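Local coordinates for uncharacterized protein (Cytophaga hutchinsonii ATCC 33406, PDB 3FF4) that is of unknown function but carries a CoA-binding domain of the Rossmann type and so may bind coenzyme A or a related nucleotide, at residues A[8-13]-A[62-67]; A[51-56]-A[75-80]. All blocks are in the same frame, centred on the assembly; numbering follows the deposited sequence.

Contact 1: A[8-13]-A[62-67]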
ATOM      1  N   LEU A   8       3.997  -2.060  -2.000  1.00 29.01           N
ATOM      2  CA  LEU A   8       3.089  -1.646  -3.079  1.00 28.18           C
ATOM      3  C   LEU A   8       2.107  -0.616  -2.490  1.00 28.11           C
ATOM      4  O   LEU A   8       1.432  -0.900  -1.486  1.00 28.19           O
ATOM      5  CB  LEU A   8       2.352  -2.870  -3.665  1.00 28.13           C
ATOM      6  CG  LEU A   8       1.501  -2.677  -4.932  1.00 26.82           C
ATOM      7  CD1 LEU A   8       1.614  -3.958  -5.752  1.00 27.75           C
ATOM      8  CD2 LEU A   8       0.036  -2.374  -4.565  1.00 28.11           C
ATOM      9  N   ILE A   9       2.039   0.562  -3.111  1.00 27.00           N
ATOM     10  CA  ILE A   9       1.063   1.613  -2.730  1.00 26.35           C
ATOM     11  C   ILE A   9      -0.154   1.497  -3.609  1.00 26.51           C
ATOM     12  O   ILE A   9      -0.075   1.725  -4.829  1.00 26.86           O
ATOM     13  CB  ILE A   9       1.674   3.024  -2.927  1.00 25.29           C
ATOM     14  CG1 ILE A   9       3.040   3.101  -2.214  1.00 25.18           C
ATOM     15  CG2 ILE A   9       0.638   4.154  -2.528  1.00 25.90           C
ATOM     16  CD1 ILE A   9       3.835   4.435  -2.435  1.00 23.58           C
ATOM     17  N   LEU A  10      -1.279   1.152  -2.993  1.00 26.65           N
ATOM     18  CA  LEU A  10      -2.520   0.975  -3.693  1.00 27.09           C
ATOM     19  C   LEU A  10      -3.424   2.199  -3.450  1.00 27.58           C
ATOM     20  O   LEU A  10      -3.864   2.468  -2.322  1.00 26.98           O
ATOM     21  CB  LEU A  10      -3.195  -0.332  -3.236  1.00 27.51           C
ATOM     22  CG  LEU A  10      -4.418  -0.792  -4.028  1.00 27.79           C
ATOM     23  CD1 LEU A  10      -4.035  -0.998  -5.500  1.00 24.67           C
ATOM     24  CD2 LEU A  10      -5.007  -2.086  -3.462  1.00 25.77           C
ATOM     25  N   GLY A  11      -3.706   2.914  -4.534  1.00 27.25           N
ATOM     26  CA  GLY A  11      -4.235   4.263  -4.461  1.00 27.42           C
ATOM     27  C   GLY A  11      -3.176   5.320  -4.767  1.00 27.77           C
ATOM     28  O   GLY A  11      -3.364   6.509  -4.446  1.00 28.42           O
ATOM     29  N   ALA A  12      -2.066   4.926  -5.410  1.00 27.42           N
ATOM     30  CA  ALA A  12      -1.007   5.896  -5.757  1.00 28.04           C
ATOM     31  C   ALA A  12      -1.542   7.091  -6.562  1.00 28.87           C
ATOM     32  O   ALA A  12      -2.444   6.937  -7.398  1.00 29.24           O
ATOM     33  CB  ALA A  12       0.089   5.223  -6.529  1.00 27.41           C
ATOM     34  N   THR A  13      -0.998   8.278  -6.308  1.00 29.67           N
ATOM     35  CA  THR A  13      -1.452   9.510  -7.003  1.00 30.42           C
ATOM     36  C   THR A  13      -0.258  10.427  -7.225  1.00 31.47           C
ATOM     37  O   THR A  13       0.684  10.403  -6.416  1.00 32.08           O
ATOM     38  CB  THR A  13      -2.616  10.245  -6.261  1.00 30.27           C
ATOM     39  OG1 THR A  13      -2.896  11.490  -6.928  1.00 30.02           O
ATOM     40  CG2 THR A  13      -2.292  10.508  -4.790  1.00 28.43           C
ATOM     41  N   VAL A  62       1.478  -4.296   1.333  1.00 26.64           N
ATOM     42  CA  VAL A  62       0.588  -3.440   0.559  1.00 25.96           C
ATOM     43  C   VAL A  62       0.191  -2.296   1.519  1.00 26.80           C
ATOM     44  O   VAL A  62      -0.288  -2.538   2.626  1.00 26.34           O
ATOM     45  CB  VAL A  62      -0.629  -4.195   0.025  1.00 26.97           C
ATOM     46  CG1 VAL A  62      -1.651  -3.218  -0.639  1.00 24.78           C
ATOM     47  CG2 VAL A  62      -0.177  -5.317  -0.976  1.00 25.44           C
ATOM     48  N   THR A  63       0.442  -1.060   1.109  1.00 26.72           N
ATOM     49  CA  THR A  63      -0.033   0.095   1.891  1.00 27.27           C
ATOM     50  C   THR A  63      -1.198   0.788   1.167  1.00 27.49           C
ATOM     51  O   THR A  63      -1.101   1.218  -0.001  1.00 28.01           O
ATOM     52  CB  THR A  63       1.123   1.073   2.328  1.00 27.23           C
ATOM     53  OG1 THR A  63       0.630   2.061   3.263  1.00 25.51           O
ATOM     54  CG2 THR A  63       1.803   1.762   1.090  1.00 25.95           C
ATOM     55  N   LEU A  64      -2.317   0.841   1.870  1.00 28.04           N
ATOM     56  CA  LEU A  64      -3.605   1.206   1.302  1.00 28.21           C
ATOM     57  C   LEU A  64      -3.932   2.687   1.422  1.00 29.63           C
ATOM     58  O   LEU A  64      -3.936   3.242   2.539  1.00 28.56           O
ATOM     59  CB  LEU A  64      -4.713   0.458   2.024  1.00 28.99           C
ATOM     60  CG  LEU A  64      -4.932  -1.012   1.699  1.00 29.19           C
ATOM     61  CD1 LEU A  64      -6.059  -1.475   2.611  1.00 29.09           C
ATOM     62  CD2 LEU A  64      -5.339  -1.155   0.238  1.00 29.68           C
ATOM     63  N   TYR A  65      -4.242   3.295   0.274  1.00 28.38           N
ATOM     64  CA  TYR A  65      -4.734   4.656   0.240  1.00 30.13           C
ATOM     65  C   TYR A  65      -5.993   4.736  -0.595  1.00 30.78           C
ATOM     66  O   TYR A  65      -6.127   5.663  -1.358  1.00 33.87           O
ATOM     67  CB  TYR A  65      -3.665   5.636  -0.286  1.00 28.41           C
ATOM     68  CG  TYR A  65      -2.579   5.813   0.728  1.00 28.70           C
ATOM     69  CD1 TYR A  65      -2.749   6.692   1.810  1.00 27.38           C
ATOM     70  CD2 TYR A  65      -1.398   5.048   0.660  1.00 27.43           C
ATOM     71  CE1 TYR A  65      -1.753   6.834   2.793  1.00 26.85           C
ATOM     72  CE2 TYR A  65      -0.382   5.203   1.641  1.00 26.43           C
ATOM     73  CZ  TYR A  65      -0.573   6.087   2.684  1.00 26.81           C
ATOM     74  OH  TYR A  65       0.387   6.223   3.662  1.00 27.72           O
ATOM     75  N   ILE A  66      -6.878   3.743  -0.496  1.00 30.83           N
ATOM     76  CA  ILE A  66      -8.175   3.774  -1.178  1.00 29.86           C
ATOM     77  C   ILE A  66      -9.206   3.575  -0.087  1.00 29.59           C
ATOM     78  O   ILE A  66      -8.926   2.906   0.898  1.00 30.00           O
ATOM     79  CB  ILE A  66      -8.331   2.658  -2.252  1.00 29.41           C
ATOM     80  CG1 ILE A  66      -7.747   1.338  -1.738  1.00 30.10           C
ATOM     81  CG2 ILE A  66      -7.616   3.033  -3.567  1.00 30.32           C
ATOM     82  CD1 ILE A  66      -8.204   0.109  -2.585  1.00 30.75           C
ATOM     83  N   ASN A  67     -10.371   4.184  -0.244  1.00 29.27           N
ATOM     84  CA  ASN A  67     -11.390   4.118   0.770  1.00 30.52           C
ATOM     85  C   ASN A  67     -12.013   2.707   0.759  1.00 30.71           C
ATOM     86  O   ASN A  67     -11.873   1.969  -0.251  1.00 29.76           O
ATOM     87  CB  ASN A  67     -12.429   5.252   0.576  1.00 31.02           C
ATOM     88  CG  ASN A  67     -13.293   5.092  -0.711  1.00 33.01           C
ATOM     89  OD1 ASN A  67     -13.681   3.993  -1.107  1.00 32.20           O
ATOM     90  ND2 ASN A  67     -13.616   6.221  -1.337  1.00 36.29           N
TER
HETATM   91  O   HOH W   1      -4.780   8.114  -2.904  1.00 25.74           O
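Leu-8, Ile-9 and Leu-10 pair with Val-62, Thr-63 and Leu-64 as neighbouring parallel strands in the middle of a five-stranded Rossmann-type sheet. The strand order is 2-1-3-4-5, so this is the switch point: strands 34-37 and 85-88 flank the pair, and the connections leaving their C-terminal ends turn to different sides. In Rossmann folds a nucleotide cleft commonly opens here, consistent with the CoA-binding family.

Three backbone bonds lace the strands. Thr-63 N donates to Leu-8 O at 2.8 Å and Leu-10 N to Thr-63 O; the third, Tyr-65 N to Leu-10 O at 2.8 Å, carries the pairing one residue past the strand ends.

On one face, Leu-10 CD2 lies alongside Leu-64 CD2 at 3.8 Å, both side chains pointing the same way, and also meets Ile-66 CD1 at 4.0 Å. Ile-66 reaches it because its CG1 sits between the backbone N and carbonyl carbon (chi1 41°), while CG2 turns back onto Gly-11 CA. On the other face, Ile-9 CG1 runs beside Thr-63 CG2 at 3.8 Å, and Ile-9 CG2, anti to its own N, reaches Tyr-65 CD2 at 3.9 Å. The tyrosine continues onto helix 19-30, touching Tyr-19, Ala-20 and Ala-23. Thr-63 turns its methyl to Ile-9 and its OG1 to Thr-113 and Asn-89, which satisfy this buried hydroxyl.

At Gly-11, with phi 104°, segment 8-13 turns off its course beside 62-67. Beyond the last direct backbone bond a water takes over, donating to Gly-11 O at 2.6 Å and to Tyr-65 O at 3.2 Å, and so bridges the two segments where they part.

Contact 2: A[51-56]-A[75-80]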
ATOM      1  N   ASN A  51      -1.827   1.176 -13.952  1.00 28.23           N
ATOM      2  CA  ASN A  51      -3.274   1.304 -13.959  1.00 28.16           C
ATOM      3  C   ASN A  51      -3.953  -0.032 -14.162  1.00 29.02           C
ATOM      4  O   ASN A  51      -5.154  -0.133 -13.972  1.00 28.76           O
ATOM      5  CB  ASN A  51      -3.756   2.330 -14.985  1.00 27.82           C
ATOM      6  CG  ASN A  51      -3.280   3.735 -14.680  1.00 28.71           C
ATOM      7  OD1 ASN A  51      -2.901   4.458 -15.589  1.00 31.47           O
ATOM      8  ND2 ASN A  51      -3.280   4.129 -13.402  1.00 29.12           N
ATOM      9  N   GLU A  52      -3.201  -1.056 -14.567  1.00 30.24           N
ATOM     10  CA  GLU A  52      -3.749  -2.415 -14.539  1.00 31.89           C
ATOM     11  C   GLU A  52      -3.436  -3.031 -13.180  1.00 31.92           C
ATOM     12  O   GLU A  52      -2.982  -2.338 -12.263  1.00 31.82           O
ATOM     13  CB  GLU A  52      -3.201  -3.305 -15.660  1.00 31.90           C
ATOM     14  CG  GLU A  52      -3.484  -2.803 -17.056  1.00 34.50           C
ATOM     15  CD  GLU A  52      -2.695  -1.533 -17.386  1.00 36.95           C
ATOM     16  OE1 GLU A  52      -1.505  -1.446 -16.989  1.00 35.78           O
ATOM     17  OE2 GLU A  52      -3.275  -0.625 -18.031  1.00 37.62           O
ATOM     18  N   ARG A  53      -3.703  -4.326 -13.052  1.00 32.45           N
ATOM     19  CA  ARG A  53      -3.415  -5.039 -11.826  1.00 32.98           C
ATOM     20  C   ARG A  53      -2.466  -6.247 -12.061  1.00 33.33           C
ATOM     21  O   ARG A  53      -2.876  -7.405 -11.917  1.00 33.15           O
ATOM     22  CB  ARG A  53      -4.724  -5.423 -11.125  1.00 32.54           C
ATOM     23  CG  ARG A  53      -5.594  -4.221 -10.742  1.00 33.02           C
ATOM     24  CD  ARG A  53      -4.927  -3.325  -9.654  1.00 34.65           C
ATOM     25  NE  ARG A  53      -5.761  -2.184  -9.221  1.00 34.29           N
ATOM     26  CZ  ARG A  53      -5.785  -0.963  -9.787  1.00 34.68           C
ATOM     27  NH1 ARG A  53      -5.026  -0.669 -10.850  1.00 33.68           N
ATOM     28  NH2 ARG A  53      -6.588  -0.016  -9.295  1.00 34.08           N
ATOM     29  N   PRO A  54      -1.185  -5.982 -12.407  1.00 33.44           N
ATOM     30  CA  PRO A  54      -0.303  -7.145 -12.610  1.00 33.66           C
ATOM     31  C   PRO A  54       0.021  -7.808 -11.260  1.00 34.53           C
ATOM     32  O   PRO A  54       0.223  -7.106 -10.258  1.00 33.51           O
ATOM     33  CB  PRO A  54       0.956  -6.510 -13.206  1.00 33.80           C
ATOM     34  CG  PRO A  54       0.998  -5.127 -12.521  1.00 32.26           C
ATOM     35  CD  PRO A  54      -0.456  -4.706 -12.574  1.00 32.90           C
ATOM     36  N   VAL A  55       0.053  -9.144 -11.226  1.00 35.16           N
ATOM     37  CA  VAL A  55       0.413  -9.845  -9.983  1.00 36.30           C
ATOM     38  C   VAL A  55       1.941  -9.817  -9.807  1.00 36.89           C
ATOM     39  O   VAL A  55       2.670 -10.611 -10.399  1.00 38.31           O
ATOM     40  CB  VAL A  55      -0.169 -11.280  -9.901  1.00 36.36           C
ATOM     41  CG1 VAL A  55       0.177 -11.925  -8.553  1.00 36.71           C
ATOM     42  CG2 VAL A  55      -1.686 -11.247 -10.099  1.00 36.70           C
ATOM     43  N   ILE A  56       2.415  -8.879  -9.007  1.00 36.46           N
ATOM     44  CA  ILE A  56       3.834  -8.666  -8.825  1.00 36.08           C
ATOM     45  C   ILE A  56       4.329  -9.584  -7.713  1.00 35.49           C
ATOM     46  O   ILE A  56       3.708  -9.680  -6.642  1.00 35.91           O
ATOM     47  CB  ILE A  56       4.133  -7.149  -8.547  1.00 36.34           C
ATOM     48  CG1 ILE A  56       3.846  -6.329  -9.826  1.00 35.53           C
ATOM     49  CG2 ILE A  56       5.582  -6.946  -8.064  1.00 36.05           C
ATOM     50  CD1 ILE A  56       3.618  -4.836  -9.592  1.00 34.77           C
ATOM     51  N   TYR A  75     -10.045  -6.735  -3.302  1.00 27.74           N
ATOM     52  CA  TYR A  75      -9.833  -7.827  -2.327  1.00 28.24           C
ATOM     53  C   TYR A  75      -9.038  -8.998  -2.939  1.00 28.30           C
ATOM     54  O   TYR A  75      -8.008  -9.420  -2.413  1.00 28.40           O
ATOM     55  CB  TYR A  75     -11.187  -8.377  -1.842  1.00 27.92           C
ATOM     56  CG  TYR A  75     -11.931  -7.582  -0.778  1.00 28.75           C
ATOM     57  CD1 TYR A  75     -11.563  -6.284  -0.440  1.00 28.99           C
ATOM     58  CD2 TYR A  75     -13.051  -8.137  -0.138  1.00 29.38           C
ATOM     59  CE1 TYR A  75     -12.268  -5.565   0.524  1.00 27.64           C
ATOM     60  CE2 TYR A  75     -13.754  -7.423   0.826  1.00 28.09           C
ATOM     61  CZ  TYR A  75     -13.350  -6.144   1.156  1.00 29.75           C
ATOM     62  OH  TYR A  75     -14.042  -5.431   2.101  1.00 28.01           O
ATOM     63  N   ASN A  76      -9.528  -9.523  -4.050  1.00 28.40           N
ATOM     64  CA  ASN A  76      -8.889 -10.683  -4.664  1.00 29.21           C
ATOM     65  C   ASN A  76      -7.500 -10.364  -5.195  1.00 28.66           C
ATOM     66  O   ASN A  76      -6.626 -11.218  -5.156  1.00 29.70           O
ATOM     67  CB  ASN A  76      -9.776 -11.280  -5.760  1.00 28.72           C
ATOM     68  CG  ASN A  76     -10.980 -11.987  -5.189  1.00 32.48           C
ATOM     69  OD1 ASN A  76     -10.990 -12.384  -4.010  1.00 33.04           O
ATOM     70  ND2 ASN A  76     -12.022 -12.142  -6.010  1.00 34.10           N
ATOM     71  N   TYR A  77      -7.295  -9.128  -5.658  1.00 28.10           N
ATOM     72  CA  TYR A  77      -5.971  -8.698  -6.111  1.00 27.40           C
ATOM     73  C   TYR A  77      -4.977  -8.661  -4.943  1.00 27.33           C
ATOM     74  O   TYR A  77      -3.862  -9.197  -5.032  1.00 27.49           O
ATOM     75  CB  TYR A  77      -6.034  -7.350  -6.841  1.00 27.49           C
ATOM     76  CG  TYR A  77      -4.678  -6.837  -7.315  1.00 26.77           C
ATOM     77  CD1 TYR A  77      -3.897  -7.584  -8.225  1.00 25.56           C
ATOM     78  CD2 TYR A  77      -4.154  -5.638  -6.820  1.00 26.45           C
ATOM     79  CE1 TYR A  77      -2.636  -7.133  -8.630  1.00 25.76           C
ATOM     80  CE2 TYR A  77      -2.887  -5.156  -7.245  1.00 26.06           C
ATOM     81  CZ  TYR A  77      -2.152  -5.915  -8.127  1.00 27.57           C
ATOM     82  OH  TYR A  77      -0.938  -5.461  -8.526  1.00 28.41           O
ATOM     83  N   ILE A  78      -5.407  -8.070  -3.840  1.00 26.44           N
ATOM     84  CA  ILE A  78      -4.568  -8.011  -2.647  1.00 26.19           C
ATOM     85  C   ILE A  78      -4.180  -9.449  -2.217  1.00 26.26           C
ATOM     86  O   ILE A  78      -2.990  -9.738  -2.022  1.00 25.93           O
ATOM     87  CB  ILE A  78      -5.238  -7.194  -1.500  1.00 25.11           C
ATOM     88  CG1 ILE A  78      -5.380  -5.708  -1.915  1.00 23.94           C
ATOM     89  CG2 ILE A  78      -4.438  -7.336  -0.214  1.00 25.73           C
ATOM     90  CD1 ILE A  78      -6.468  -4.942  -1.177  1.00 25.04           C
ATOM     91  N   LEU A  79      -5.183 -10.328  -2.118  1.00 26.70           N
ATOM     92  CA  LEU A  79      -4.952 -11.751  -1.827  1.00 27.16           C
ATOM     93  C   LEU A  79      -3.972 -12.401  -2.815  1.00 27.34           C
ATOM     94  O   LEU A  79      -3.013 -13.045  -2.387  1.00 28.89           O
ATOM     95  CB  LEU A  79      -6.282 -12.525  -1.773  1.00 26.91           C
ATOM     96  CG  LEU A  79      -7.250 -12.227  -0.618  1.00 26.89           C
ATOM     97  CD1 LEU A  79      -8.521 -13.067  -0.768  1.00 25.82           C
ATOM     98  CD2 LEU A  79      -6.622 -12.486   0.760  1.00 25.06           C
ATOM     99  N   SER A  80      -4.183 -12.221  -4.121  1.00 26.86           N
ATOM    100  CA  SER A  80      -3.261 -12.801  -5.114  1.00 27.21           C
ATOM    101  C   SER A  80      -1.805 -12.305  -4.960  1.00 27.19           C
ATOM    102  O   SER A  80      -0.883 -12.991  -5.385  1.00 27.67           O
ATOM    103  CB  SER A  80      -3.733 -12.569  -6.555  1.00 26.77           C
ATOM    104  OG  SER A  80      -3.430 -11.240  -6.971  1.00 26.54           O
TER
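Arg-53 lies across one face of the Tyr-77 ring, joining the loop between strands 47-48 and 61-64 to helix 75-81. Its CB sits over the ring in a CH-pi contact, 3.8 Å from the Tyr-77 centroid and 16° off the normal. CG stands farther back; the bend at chi2 (-66°) then returns CD to the same ring, 3.6 Å from Tyr-77 CE2. NE turns to the carboxylate of Glu-74, just ahead of the helix, in a salt bridge. At the tip, NH1 bends back to its own loop and donates to Glu-52 O at 3.0 Å; that oxygen lies in the guanidinium plane, although NH1 stands above the carbonyl plane.

The ring edge is used as well. Tyr-77 OH donates to Pro-54 O at 2.7 Å, so the phenol is held at its hydroxyl as well as by the arginine over its face. Farther along, Val-55 CG1 rests 3.5 Å from Ser-80 O, while Ser-80 OG is bonded back to Tyr-77 O.

One arginine thus divides its work: apolar methylenes cover the aromatic face, while the charged end, with Glu-74 probably balancing it, ties the loop to the start of the helix.

Contact 1 lies in the sheet and contact 2 joins a surface loop to a helix that covers it; their centres are about 12 Å apart. Helix 75-81 lies on the sheet face formed by Leu-8, Leu-10, Val-62 and Leu-64. Ile-78 CD1 packs 3.9 Å from Leu-10 CD2 and 4.2 Å from Leu-64 CD2, bridging both strands. Tyr-77 also takes part: its OH lies 4.1 Å from Leu-8 CD1. Along the chain the segments alternate, so the 51-56 loop leads into the second strand of contact 1 before the helix. No ligand marks a site, but in Rossmann folds a nucleotide commonly binds at the C-terminal ends of such strands, so any cofactor would probably sit there, beside contact 1.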